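Long-range contact in 5'-nucleotidase SurE (Aquifex aeolicus, PDB 2WQK), which probably hydrolyses nucleoside 5'-monophosphates to nucleosides and phosphate with the help of one divalent metal ion per subunit: residues D87-E95 and F135-V146. Residues are numbered along the deposited sequence; the frame is centred on the assembly and turned at random.
With NA (sodium ion), chain D; SO4 (sulfate ion), chain C.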
ATOM      1  N   ASP A  87     -11.603  30.905   9.536  1.00 13.07           N
ATOM      2  CA  ASP A  87     -12.744  30.882  10.412  1.00 13.25           C
ATOM      3  C   ASP A  87     -13.137  29.454  10.782  1.00 12.33           C
ATOM      4  O   ASP A  87     -13.611  29.218  11.910  1.00 14.46           O
ATOM      5  CB  ASP A  87     -13.917  31.632   9.783  1.00 14.40           C
ATOM      6  CG  ASP A  87     -13.603  33.104   9.616  1.00 16.54           C
ATOM      7  OD1 ASP A  87     -13.902  33.836  10.572  1.00 21.58           O
ATOM      8  OD2 ASP A  87     -12.970  33.512   8.613  1.00 17.14           O
ATOM      9  N   LEU A  88     -13.003  28.562   9.814  1.00 11.69           N
ATOM     10  CA  LEU A  88     -13.331  27.144  10.001  1.00 10.55           C
ATOM     11  C   LEU A  88     -12.417  26.271   9.167  1.00 10.70           C
ATOM     12  O   LEU A  88     -11.919  26.688   8.119  1.00 11.54           O
ATOM     13  CB  LEU A  88     -14.776  26.809   9.553  1.00 11.85           C
ATOM     14  CG  LEU A  88     -15.961  27.439  10.299  1.00 14.69           C
ATOM     15  CD1 LEU A  88     -17.283  27.356   9.495  1.00 17.01           C
ATOM     16  CD2 LEU A  88     -16.162  26.800  11.641  1.00 20.19           C
ATOM     17  N   VAL A  89     -12.166  25.058   9.704  1.00 10.66           N
ATOM     18  CA  VAL A  89     -11.633  23.966   8.923  1.00 10.90           C
ATOM     19  C   VAL A  89     -12.801  23.025   8.671  1.00 10.21           C
ATOM     20  O   VAL A  89     -13.547  22.666   9.616  1.00 10.70           O
ATOM     21  CB  VAL A  89     -10.488  23.199   9.663  1.00 10.38           C
ATOM     22  CG1 VAL A  89     -10.220  21.895   8.943  1.00 12.94           C
ATOM     23  CG2 VAL A  89      -9.257  24.125   9.790  1.00 12.55           C
ATOM     24  N   LEU A  90     -12.992  22.659   7.400  1.00 10.59           N
ATOM     25  CA  LEU A  90     -14.114  21.815   6.961  1.00 10.35           C
ATOM     26  C   LEU A  90     -13.520  20.633   6.237  1.00 10.78           C
ATOM     27  O   LEU A  90     -12.534  20.766   5.542  1.00 10.83           O
ATOM     28  CB  LEU A  90     -15.011  22.611   5.983  1.00 10.67           C
ATOM     29  CG  LEU A  90     -15.568  23.914   6.591  1.00 12.01           C
ATOM     30  CD1 LEU A  90     -16.349  24.716   5.530  1.00 13.40           C
ATOM     31  CD2 LEU A  90     -16.438  23.688   7.816  1.00 12.49           C
ATOM     32  N   SER A  91     -14.111  19.460   6.447  1.00 10.13           N
ATOM     33  CA  SER A  91     -13.606  18.249   5.837  1.00 10.25           C
ATOM     34  C   SER A  91     -14.758  17.447   5.258  1.00 10.29           C
ATOM     35  O   SER A  91     -15.701  17.134   5.962  1.00 11.65           O
ATOM     36  CB  SER A  91     -12.912  17.403   6.928  1.00 11.18           C
ATOM     37  OG  SER A  91     -12.315  16.269   6.371  1.00 12.64           O
ATOM     38  N   GLY A  92     -14.680  17.167   3.972  1.00  9.66           N
ATOM     39  CA  GLY A  92     -15.745  16.446   3.273  1.00 10.94           C
ATOM     40  C   GLY A  92     -16.071  17.113   1.947  1.00 10.99           C
ATOM     41  O   GLY A  92     -15.258  17.877   1.416  1.00 12.06           O
ATOM     42  N   ILE A  93     -17.242  16.790   1.380  1.00 12.04           N
ATOM     43  CA  ILE A  93     -18.199  15.809   1.840  1.00 12.36           C
ATOM     44  C   ILE A  93     -17.734  14.434   1.496  1.00 11.56           C
ATOM     45  O   ILE A  93     -17.463  14.120   0.342  1.00 12.82           O
ATOM     46  CB  ILE A  93     -19.571  15.998   1.140  1.00 12.41           C
ATOM     47  CG1 ILE A  93     -20.115  17.406   1.390  1.00 13.26           C
ATOM     48  CG2 ILE A  93     -20.570  14.902   1.596  1.00 13.52           C
ATOM     49  CD1 ILE A  93     -21.067  17.924   0.275  1.00 14.42           C
ATOM     50  N   ASN A  94     -17.609  13.584   2.523  1.00 11.57           N
ATOM     51  CA  ASN A  94     -17.161  12.228   2.294  1.00 12.50           C
ATOM     52  C   ASN A  94     -18.112  11.412   1.445  1.00 13.61           C
ATOM     53  O   ASN A  94     -19.303  11.540   1.579  1.00 14.11           O
ATOM     54  CB  ASN A  94     -16.946  11.465   3.621  1.00 12.55           C
ATOM     55  CG  ASN A  94     -16.084  10.201   3.434  1.00 13.15           C
ATOM     56  OD1 ASN A  94     -15.000  10.264   2.852  1.00 13.80           O
ATOM     57  ND2 ASN A  94     -16.587   9.045   3.936  1.00 14.64           N
ATOM     58  N   GLU A  95     -17.522  10.546   0.630  1.00 15.40           N
ATOM     59  CA  GLU A  95     -18.266   9.589  -0.156  0.70 17.17           C
ATOM     60  C   GLU A  95     -18.542   8.388   0.759  1.00 18.32           C
ATOM     61  O   GLU A  95     -17.817   7.367   0.736  1.00 21.80           O
ATOM     62  CB  GLU A  95     -17.450   9.147  -1.368  0.70 17.87           C
ATOM     63  CG  GLU A  95     -17.016  10.230  -2.312  0.70 20.98           C
ATOM     64  CD  GLU A  95     -16.030   9.705  -3.357  0.70 25.11           C
ATOM     65  OE1 GLU A  95     -15.400   8.621  -3.134  0.70 29.47           O
ATOM     66  OE2 GLU A  95     -15.896  10.367  -4.401  0.70 24.75           O
ATOM     67  N   PHE A 135     -24.476  14.871  -4.143  1.00 16.62           N
ATOM     68  CA  PHE A 135     -23.577  15.774  -3.411  1.00 16.00           C
ATOM     69  C   PHE A 135     -23.996  17.237  -3.489  1.00 16.20           C
ATOM     70  O   PHE A 135     -23.805  17.963  -2.548  1.00 16.35           O
ATOM     71  CB  PHE A 135     -22.156  15.609  -3.911  1.00 16.08           C
ATOM     72  CG  PHE A 135     -21.547  14.298  -3.534  1.00 16.12           C
ATOM     73  CD1 PHE A 135     -21.100  14.074  -2.219  1.00 17.07           C
ATOM     74  CD2 PHE A 135     -21.387  13.291  -4.466  1.00 17.46           C
ATOM     75  CE1 PHE A 135     -20.569  12.851  -1.888  1.00 17.74           C
ATOM     76  CE2 PHE A 135     -20.811  12.080  -4.119  1.00 18.67           C
ATOM     77  CZ  PHE A 135     -20.402  11.880  -2.827  1.00 18.21           C
ATOM     78  N   GLU A 136     -24.561  17.687  -4.626  1.00 17.09           N
ATOM     79  CA  GLU A 136     -24.986  19.085  -4.684  1.00 17.96           C
ATOM     80  C   GLU A 136     -26.183  19.394  -3.813  1.00 17.81           C
ATOM     81  O   GLU A 136     -26.258  20.494  -3.269  1.00 19.01           O
ATOM     82  CB  GLU A 136     -25.254  19.533  -6.121  1.00 18.91           C
ATOM     83  CG  GLU A 136     -24.028  19.446  -6.963  1.00 21.30           C
ATOM     84  CD  GLU A 136     -24.232  20.023  -8.352  1.00 27.82           C
ATOM     85  OE1 GLU A 136     -25.384  20.291  -8.724  1.00 32.71           O
ATOM     86  OE2 GLU A 136     -23.228  20.193  -9.048  1.00 31.40           O
ATOM     87  N   GLU A 137     -27.110  18.441  -3.670  1.00 17.45           N
ATOM     88  CA  GLU A 137     -28.199  18.594  -2.734  1.00 18.28           C
ATOM     89  C   GLU A 137     -27.673  18.602  -1.298  1.00 17.60           C
ATOM     90  O   GLU A 137     -28.075  19.410  -0.488  1.00 17.62           O
ATOM     91  CB  GLU A 137     -29.225  17.472  -2.879  1.00 18.85           C
ATOM     92  CG  GLU A 137     -29.946  17.453  -4.253  1.00 20.21           C
ATOM     93  CD  GLU A 137     -30.824  18.652  -4.452  1.00 24.35           C
ATOM     94  OE1 GLU A 137     -31.510  19.082  -3.525  1.00 23.65           O
ATOM     95  OE2 GLU A 137     -30.840  19.179  -5.584  1.00 32.33           O
ATOM     96  N   ILE A 138     -26.771  17.678  -1.000  1.00 17.05           N
ATOM     97  CA  ILE A 138     -26.192  17.598   0.340  1.00 16.02           C
ATOM     98  C   ILE A 138     -25.452  18.881   0.712  1.00 15.29           C
ATOM     99  O   ILE A 138     -25.530  19.348   1.864  1.00 15.06           O
ATOM    100  CB  ILE A 138     -25.277  16.353   0.469  1.00 15.95           C
ATOM    101  CG1 ILE A 138     -26.151  15.096   0.482  1.00 17.86           C
ATOM    102  CG2 ILE A 138     -24.378  16.407   1.735  1.00 16.41           C
ATOM    103  CD1 ILE A 138     -25.392  13.776   0.320  1.00 20.22           C
ATOM    104  N   ALA A 139     -24.757  19.475  -0.258  1.00 14.95           N
ATOM    105  CA  ALA A 139     -23.983  20.692   0.026  1.00 14.94           C
ATOM    106  C   ALA A 139     -24.864  21.821   0.507  1.00 15.85           C
ATOM    107  O   ALA A 139     -24.437  22.672   1.275  1.00 15.77           O
ATOM    108  CB  ALA A 139     -23.142  21.149  -1.196  1.00 14.88           C
ATOM    109  N   LYS A 140     -26.123  21.838   0.043  1.00 16.90           N
ATOM    110  CA  LYS A 140     -27.037  22.899   0.476  1.00 17.88           C
ATOM    111  C   LYS A 140     -27.243  22.887   1.996  1.00 17.77           C
ATOM    112  O   LYS A 140     -27.223  23.944   2.625  1.00 19.70           O
ATOM    113  CB  LYS A 140     -28.399  22.777  -0.232  1.00 19.24           C
ATOM    114  CG  LYS A 140     -28.288  22.942  -1.739  1.00 22.56           C
ATOM    115  CD  LYS A 140     -29.611  22.623  -2.432  1.00 26.33           C
ATOM    116  CE  LYS A 140     -29.496  22.777  -3.921  1.00 28.57           C
ATOM    117  NZ  LYS A 140     -30.790  22.307  -4.573  1.00 31.28           N
ATOM    118  N   VAL A 141     -27.413  21.696   2.593  1.00 17.09           N
ATOM    119  CA  VAL A 141     -27.598  21.687   4.030  1.00 18.00           C
ATOM    120  C   VAL A 141     -26.242  21.944   4.747  1.00 16.33           C
ATOM    121  O   VAL A 141     -26.223  22.581   5.793  1.00 16.45           O
ATOM    122  CB  VAL A 141     -28.403  20.493   4.530  1.00 19.90           C
ATOM    123  CG1 VAL A 141     -27.583  19.276   4.531  1.00 21.71           C
ATOM    124  CG2 VAL A 141     -29.035  20.827   5.910  1.00 23.08           C
ATOM    125  N   CYS A 142     -25.129  21.530   4.141  1.00 15.12           N
ATOM    126  CA  CYS A 142     -23.819  21.838   4.747  1.00 15.67           C
ATOM    127  C   CYS A 142     -23.639  23.356   4.889  1.00 16.16           C
ATOM    128  O   CYS A 142     -23.175  23.860   5.928  1.00 15.89           O
ATOM    129  CB  CYS A 142     -22.671  21.221   3.958  1.00 15.37           C
ATOM    130  SG  CYS A 142     -22.742  19.427   3.877  1.00 18.22           S
ATOM    131  N   VAL A 143     -23.997  24.096   3.831  1.00 16.42           N
ATOM    132  CA  VAL A 143     -23.848  25.538   3.861  1.00 18.49           C
ATOM    133  C   VAL A 143     -24.805  26.168   4.896  1.00 16.63           C
ATOM    134  O   VAL A 143     -24.432  27.088   5.588  1.00 16.67           O
ATOM    135  CB  VAL A 143     -23.933  26.132   2.449  1.00 19.96           C
ATOM    136  CG1 VAL A 143     -23.889  27.653   2.488  1.00 24.26           C
ATOM    137  CG2 VAL A 143     -22.794  25.553   1.619  1.00 23.12           C
ATOM    138  N   ASP A 144     -26.005  25.608   5.046  1.00 15.49           N
ATOM    139  CA  ASP A 144     -26.934  26.078   6.082  1.00 16.43           C
ATOM    140  C   ASP A 144     -26.274  25.974   7.462  1.00 15.42           C
ATOM    141  O   ASP A 144     -26.357  26.883   8.266  1.00 16.56           O
ATOM    142  CB  ASP A 144     -28.235  25.263   6.105  1.00 17.18           C
ATOM    143  CG  ASP A 144     -29.183  25.576   4.921  1.00 20.62           C
ATOM    144  OD1 ASP A 144     -29.010  26.612   4.221  1.00 25.63           O
ATOM    145  OD2 ASP A 144     -30.064  24.728   4.680  1.00 23.28           O
ATOM    146  N   ILE A 145     -25.617  24.846   7.705  1.00 15.09           N
ATOM    147  CA  ILE A 145     -24.938  24.625   8.987  1.00 14.03           C
ATOM    148  C   ILE A 145     -23.772  25.584   9.180  1.00 14.31           C
ATOM    149  O   ILE A 145     -23.645  26.180  10.247  1.00 14.60           O
ATOM    150  CB  ILE A 145     -24.530  23.118   9.112  1.00 13.61           C
ATOM    151  CG1 ILE A 145     -25.785  22.230   9.245  1.00 15.39           C
ATOM    152  CG2 ILE A 145     -23.527  22.928  10.244  1.00 13.62           C
ATOM    153  CD1 ILE A 145     -25.477  20.761   9.141  1.00 16.71           C
ATOM    154  N   VAL A 146     -22.941  25.729   8.145  1.00 13.03           N
ATOM    155  CA  VAL A 146     -21.797  26.644   8.229  1.00 13.14           C
ATOM    156  C   VAL A 146     -22.278  28.069   8.540  1.00 13.64           C
ATOM    157  O   VAL A 146     -21.710  28.768   9.401  1.00 14.45           O
ATOM    158  CB  VAL A 146     -20.891  26.592   6.985  1.00 13.33           C
ATOM    159  CG1 VAL A 146     -19.828  27.673   7.060  1.00 15.52           C
ATOM    160  CG2 VAL A 146     -20.236  25.204   6.871  1.00 13.30           C
TER
HETATM  161 NA    NA D 254     -13.595   8.529   2.213  1.00 16.70          NA
HETATM  162  S   SO4 C 252     -13.084   8.285   5.276  1.00 15.81           S
HETATM  163  O1  SO4 C 252     -14.092   7.440   4.637  1.00 19.01           O
HETATM  164  O2  SO4 C 252     -12.353   8.998   4.181  1.00 17.97           O
HETATM  165  O3  SO4 C 252     -13.689   9.281   6.084  1.00 12.87           O
HETATM  166  O4  SO4 C 252     -12.106   7.481   6.076  1.00 16.67           O
HETATM  167  O   HOH W   1     -15.241   6.824   1.600  1.00 26.37           O
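The hydrophobic seam between helix 135-146 and strand 88-94, an inner strand of the SurE sheet, ends next to the metal site at the strand's C-terminal end; their N-to-C directions differ by 142°, roughly antiparallel, with axes 10.3 Å apart at closest. I93 does most of the packing. With CG1 anti to the carbonyl carbon (chi1 -58°), its CD1 reaches the helix, lying 3.9 Å from I138 CG2 and beside A139, whose small methyl leaves I93 CD1 room to come within 4.0 Å of A139 CA. C142 SG, a compact sulfur suited to this apolar setting, meets I93 CG1 at 4.1 Å. The other branch, I93 CG2, lies 3.9 Å from F135 CD1, at the ring edge, and N94 O lies at the same edge. Past it, F135 CZ touches the aliphatic CG of E95 at 3.8 Å. Were F135 replaced by an alanine, a gap would probably open beside I93 CG2 and E95 CG would lose its apolar neighbour. At the other end V146 serves two leucines: its CG1 packs tightly on L88 CD1 (3.5 Å), while CG2 meets L90 tip to tip. N94 points away from the helix, its OD1 binding sodium at 2.3 Å beside D10 and S40, while ND2 donates to G96 O and weakly to a sulfate. No hydrogen bond joins strand and helix: apolar packing holds one side of the strand, while N94 on the other binds sodium in a site predicted for a divalent metal.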